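Local coordinates for protein 2,3-dihydroxybenzoate-AMP ligase (Mycobacterium smegmatis, PDB 5KEI) that belongs to the ANL superfamily of AMP-binding enzymes, with a large N-terminal AMP-binding domain followed by a small C-terminal domain, at residues A[467-470]-A[471-475]; A[546-549]-A[550-553]. All coordinates share one frame; numbering follows the deposited sequence.

Contact 1 (A[467-470]-A[471-475]); sequences VSAL and DLEEH
S468 and D471 meet at the N-terminus of helix 469-477, where the chain leaves strand 465-468. S468 is the N-cap: its OG accepts the amide of D471 in a weak but nearly straight capping bond, OG to N 3.3 Å at 169°. With OG anti to its own backbone nitrogen (chi1 176°), the hydroxyl swings forward over the start of the helix.

Backbone bonds of the first turns run beside this cap. L472 N donates to S468 O, so the N-cap residue serves the helix with its carbonyl as well as its side chain. E473 N reaches A469 O at 2.8 Å, and E474 N reaches L470 O at 3.0 Å.

Among side-chain contacts, E473 folds back along the first turn. CG stands beside the backbone nitrogen (chi1 -81°) and lies 3.2 Å from A469 O, while the carboxylate continues past A469, its OE2 3.9 Å from A469 CB. The side chains of L470 and E473 cross obliquely, L470 CD2 coming within 4.0 Å of E473 OE1. Both carboxylate oxygens are satisfied farther out: OE1 by a salt bridge to R424, OE2 by a salt bridge to K549 and the amide of A487. The two positive charges probably favour the ionised form of this buried acid. Within 471-475, D471 OD2 receives a weak bond, far from straight, from H475 NE2 one turn later, at 3.1 Å.

The strand-to-helix junction lies against two strands and one helix: L472 packs on A487 of strand 482-492, on I499 of strand 498-505 and on L519 of helix 512-521.

Contact 2 (A[546-549]-A[550-553]); sequences KIDK and KAIV
D548 and A551 face each other at the start of the short helix 549-553, where D548 holds the N-cap position and is also the centre of an inverse gamma turn. Its carboxylate lies alongside the methyl of A551: OD2 is 3.3 Å from A551 CB, and CG is almost as near. The first torsion (chi1 -169°) sets CG beside the carbonyl carbon, which brings the acid to the side of the helix on which A551 lies. D548 bonds to the helix amides through its carbonyl. Its O accepts I552 N at 3.1 Å, with the donor in the carbonyl plane, and takes a weak second bond from A551 N, bent to 127°. One oxygen therefore serves two successive amides of the first turn.

On another flank the two isoleucines meet through branches of unequal length. I547 offers its short CG2 methyl and I552 the end of its longer arm, CD1, at 3.6 Å; CG1 of I552 passes D548 O on the way. Both residues also rest on A486 of strand 482-492, so this apolar pair seats the helix and the preceding loop on the same strand.

K549 turns its CB away from the following residues and runs extended toward strand 482-492, where NZ forms a salt bridge with D458 and a hydrogen bond to A487 O. K550, by contrast, bends at its outer torsions and is exposed. The turn is completed by V553, whose N donates to K549 O at 2.9 Å and whose CG2 methyl lies 3.5 Å from that same oxygen.

How the contacts relate
Both contacts are N-terminal helix turns of the C-terminal part of the chain, contact 1 earlier in sequence and contact 2 near the chain's end. Their centres lie about 15 Å apart, and K549 bridges the gap: its NZ forms a salt bridge with E473 OE2 at 2.5 Å and packs against A469 CB at 3.4 Å. Strand 482-492 backs both helix starts. The helices beginning at 469 and 549 are thereby tied through one buried carboxylate and one extended lysine, with contact 2 the more superficial of the two.

Contact 1 (A[467-470]-A[471-475])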
loop_
_atom_site.group_PDB
_atom_site.type_symbol
_atom_site.label_atom_id
_atom_site.label_comp_id
_atom_site.label_asym_id
_atom_site.label_seq_id
_atom_site.Cartn_x
_atom_site.Cartn_y
_atom_site.Cartn_z
ATOM N N VAL A 467 -23.396 12.413 -9.687
ATOM C CA VAL A 467 -22.869 12.204 -8.350
ATOM C C VAL A 467 -22.336 10.787 -8.194
ATOM O O VAL A 467 -22.986 9.825 -8.610
ATOM C CB VAL A 467 -23.948 12.470 -7.278
ATOM C CG1 VAL A 467 -23.382 12.248 -5.882
ATOM C CG2 VAL A 467 -24.496 13.883 -7.428
ATOM N N SER A 468 -21.151 10.655 -7.605
ATOM C CA SER A 468 -20.621 9.332 -7.293
ATOM C C SER A 468 -21.204 8.828 -5.978
ATOM O O SER A 468 -21.029 9.460 -4.937
ATOM C CB SER A 468 -19.093 9.351 -7.213
ATOM O OG SER A 468 -18.605 8.081 -6.818
ATOM N N ALA A 469 -21.895 7.692 -6.035
ATOM C CA ALA A 469 -22.417 7.052 -4.829
ATOM C C ALA A 469 -21.272 6.573 -3.930
ATOM O O ALA A 469 -21.311 6.729 -2.714
ATOM C CB ALA A 469 -23.324 5.887 -5.194
ATOM N N LEU A 470 -20.256 5.993 -4.559
ATOM C CA LEU A 470 -19.075 5.489 -3.869
ATOM C C LEU A 470 -18.374 6.539 -3.014
ATOM O O LEU A 470 -18.080 6.282 -1.855
ATOM C CB LEU A 470 -18.080 4.916 -4.882
ATOM C CG LEU A 470 -18.647 3.754 -5.694
ATOM C CD1 LEU A 470 -17.570 3.211 -6.611
ATOM C CD2 LEU A 470 -19.221 2.665 -4.769
ATOM N N ASP A 471 -18.090 7.715 -3.561
ATOM C CA ASP A 471 -17.413 8.690 -2.724
ATOM C C ASP A 471 -18.391 9.379 -1.754
ATOM O O ASP A 471 -17.998 9.763 -0.649
ATOM C CB ASP A 471 -16.658 9.720 -3.568
ATOM C CG ASP A 471 -15.892 10.734 -2.702
ATOM O OD1 ASP A 471 -15.049 10.317 -1.855
ATOM O OD2 ASP A 471 -16.128 11.954 -2.870
ATOM N N LEU A 472 -19.659 9.512 -2.136
ATOM C CA LEU A 472 -20.644 9.998 -1.181
ATOM C C LEU A 472 -20.702 9.068 0.034
ATOM O O LEU A 472 -20.752 9.534 1.171
ATOM C CB LEU A 472 -22.028 10.117 -1.824
ATOM C CG LEU A 472 -23.141 10.523 -0.850
ATOM C CD1 LEU A 472 -22.761 11.757 -0.038
ATOM C CD2 LEU A 472 -24.447 10.765 -1.589
ATOM N N GLU A 473 -20.694 7.760 -0.228
ATOM C CA GLU A 473 -20.730 6.734 0.808
ATOM C C GLU A 473 -19.492 6.778 1.685
ATOM O O GLU A 473 -19.577 6.588 2.889
ATOM C CB GLU A 473 -20.858 5.342 0.191
ATOM C CG GLU A 473 -22.262 4.972 -0.197
ATOM C CD GLU A 473 -22.315 3.853 -1.226
ATOM O OE1 GLU A 473 -21.320 3.092 -1.363
ATOM O OE2 GLU A 473 -23.366 3.741 -1.899
ATOM N N GLU A 474 -18.333 7.018 1.083
ATOM C CA GLU A 474 -17.115 7.090 1.875
ATOM C C GLU A 474 -17.163 8.276 2.849
ATOM O O GLU A 474 -16.700 8.162 3.976
ATOM C CB GLU A 474 -15.883 7.168 0.967
ATOM C CG GLU A 474 -15.546 5.847 0.255
ATOM C CD GLU A 474 -15.192 4.719 1.222
ATOM O OE1 GLU A 474 -14.674 5.010 2.326
ATOM O OE2 GLU A 474 -15.427 3.538 0.875
ATOM N N HIS A 475 -17.735 9.395 2.408
ATOM C CA HIS A 475 -17.889 10.603 3.223
ATOM C C HIS A 475 -18.796 10.378 4.427
ATOM O O HIS A 475 -18.524 10.858 5.529
ATOM C CB HIS A 475 -18.484 11.758 2.387
ATOM C CG HIS A 475 -17.498 12.465 1.504
ATOM N ND1 HIS A 475 -16.465 13.224 2.002
ATOM C CD2 HIS A 475 -17.424 12.561 0.155
ATOM C CE1 HIS A 475 -15.782 13.746 0.996
ATOM N NE2 HIS A 475 -16.342 13.355 -0.132
#

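Contact 2 (A[546-549]-A[550-553])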
loop_
_atom_site.group_PDB
_atom_site.type_symbol
_atom_site.label_atom_id
_atom_site.label_comp_id
_atom_site.label_asym_id
_atom_site.label_seq_id
_atom_site.Cartn_x
_atom_site.Cartn_y
_atom_site.Cartn_z
ATOM N N LYS A 546 -20.769 -7.051 -2.025
ATOM C CA LYS A 546 -21.105 -5.711 -2.469
ATOM C C LYS A 546 -22.587 -5.439 -2.158
ATOM O O LYS A 546 -23.440 -6.319 -2.313
ATOM C CB LYS A 546 -20.788 -5.564 -3.961
ATOM C CG LYS A 546 -21.569 -4.509 -4.688
ATOM C CD LYS A 546 -21.385 -4.645 -6.197
ATOM C CE LYS A 546 -22.652 -4.233 -6.950
ATOM N NZ LYS A 546 -22.459 -4.228 -8.430
ATOM N N ILE A 547 -22.874 -4.237 -1.676
ATOM C CA ILE A 547 -24.225 -3.867 -1.292
ATOM C C ILE A 547 -25.169 -4.126 -2.460
ATOM O O ILE A 547 -24.850 -3.767 -3.589
ATOM C CB ILE A 547 -24.283 -2.387 -0.848
ATOM C CG1 ILE A 547 -23.312 -2.151 0.322
ATOM C CG2 ILE A 547 -25.702 -1.998 -0.479
ATOM C CD1 ILE A 547 -23.220 -0.699 0.800
ATOM N N ASP A 548 -26.296 -4.795 -2.205
ATOM C CA ASP A 548 -27.263 -5.101 -3.272
ATOM C C ASP A 548 -28.248 -3.942 -3.459
ATOM O O ASP A 548 -29.355 -3.963 -2.933
ATOM C CB ASP A 548 -28.020 -6.406 -2.971
ATOM C CG ASP A 548 -28.836 -6.911 -4.171
ATOM O OD1 ASP A 548 -28.830 -6.252 -5.237
ATOM O OD2 ASP A 548 -29.462 -7.989 -4.056
ATOM N N LYS A 549 -27.830 -2.939 -4.220
ATOM C CA LYS A 549 -28.560 -1.686 -4.311
ATOM C C LYS A 549 -29.843 -1.823 -5.115
ATOM O O LYS A 549 -30.827 -1.149 -4.829
ATOM C CB LYS A 549 -27.673 -0.598 -4.920
ATOM C CG LYS A 549 -26.480 -0.236 -4.057
ATOM C CD LYS A 549 -25.718 0.943 -4.620
ATOM C CE LYS A 549 -24.754 1.515 -3.582
ATOM N NZ LYS A 549 -24.042 2.724 -4.102
ATOM N N LYS A 550 -29.834 -2.691 -6.118
ATOM C CA LYS A 550 -31.025 -2.927 -6.911
ATOM C C LYS A 550 -32.109 -3.489 -6.003
ATOM O O LYS A 550 -33.295 -3.247 -6.207
ATOM C CB LYS A 550 -30.729 -3.879 -8.074
ATOM C CG LYS A 550 -29.305 -3.761 -8.603
ATOM C CD LYS A 550 -29.129 -4.405 -9.978
ATOM C CE LYS A 550 -29.524 -3.459 -11.111
ATOM N NZ LYS A 550 -28.606 -2.285 -11.236
ATOM N N ALA A 551 -31.683 -4.226 -4.984
ATOM C CA ALA A 551 -32.604 -4.789 -4.013
ATOM C C ALA A 551 -33.116 -3.708 -3.069
ATOM O O ALA A 551 -34.305 -3.671 -2.750
ATOM C CB ALA A 551 -31.936 -5.899 -3.229
ATOM N N ILE A 552 -32.212 -2.838 -2.622
ATOM C CA ILE A 552 -32.573 -1.717 -1.755
ATOM C C ILE A 552 -33.583 -0.795 -2.452
ATOM O O ILE A 552 -34.472 -0.243 -1.803
ATOM C CB ILE A 552 -31.323 -0.909 -1.319
ATOM C CG1 ILE A 552 -30.369 -1.785 -0.502
ATOM C CG2 ILE A 552 -31.710 0.318 -0.513
ATOM C CD1 ILE A 552 -29.164 -1.038 0.035
ATOM N N VAL A 553 -33.456 -0.648 -3.771
ATOM C CA VAL A 553 -34.434 0.108 -4.551
ATOM C C VAL A 553 -35.820 -0.545 -4.471
ATOM O O VAL A 553 -36.775 0.087 -4.009
ATOM C CB VAL A 553 -34.023 0.239 -6.023
ATOM C CG1 VAL A 553 -35.219 0.638 -6.870
ATOM C CG2 VAL A 553 -32.916 1.258 -6.173
#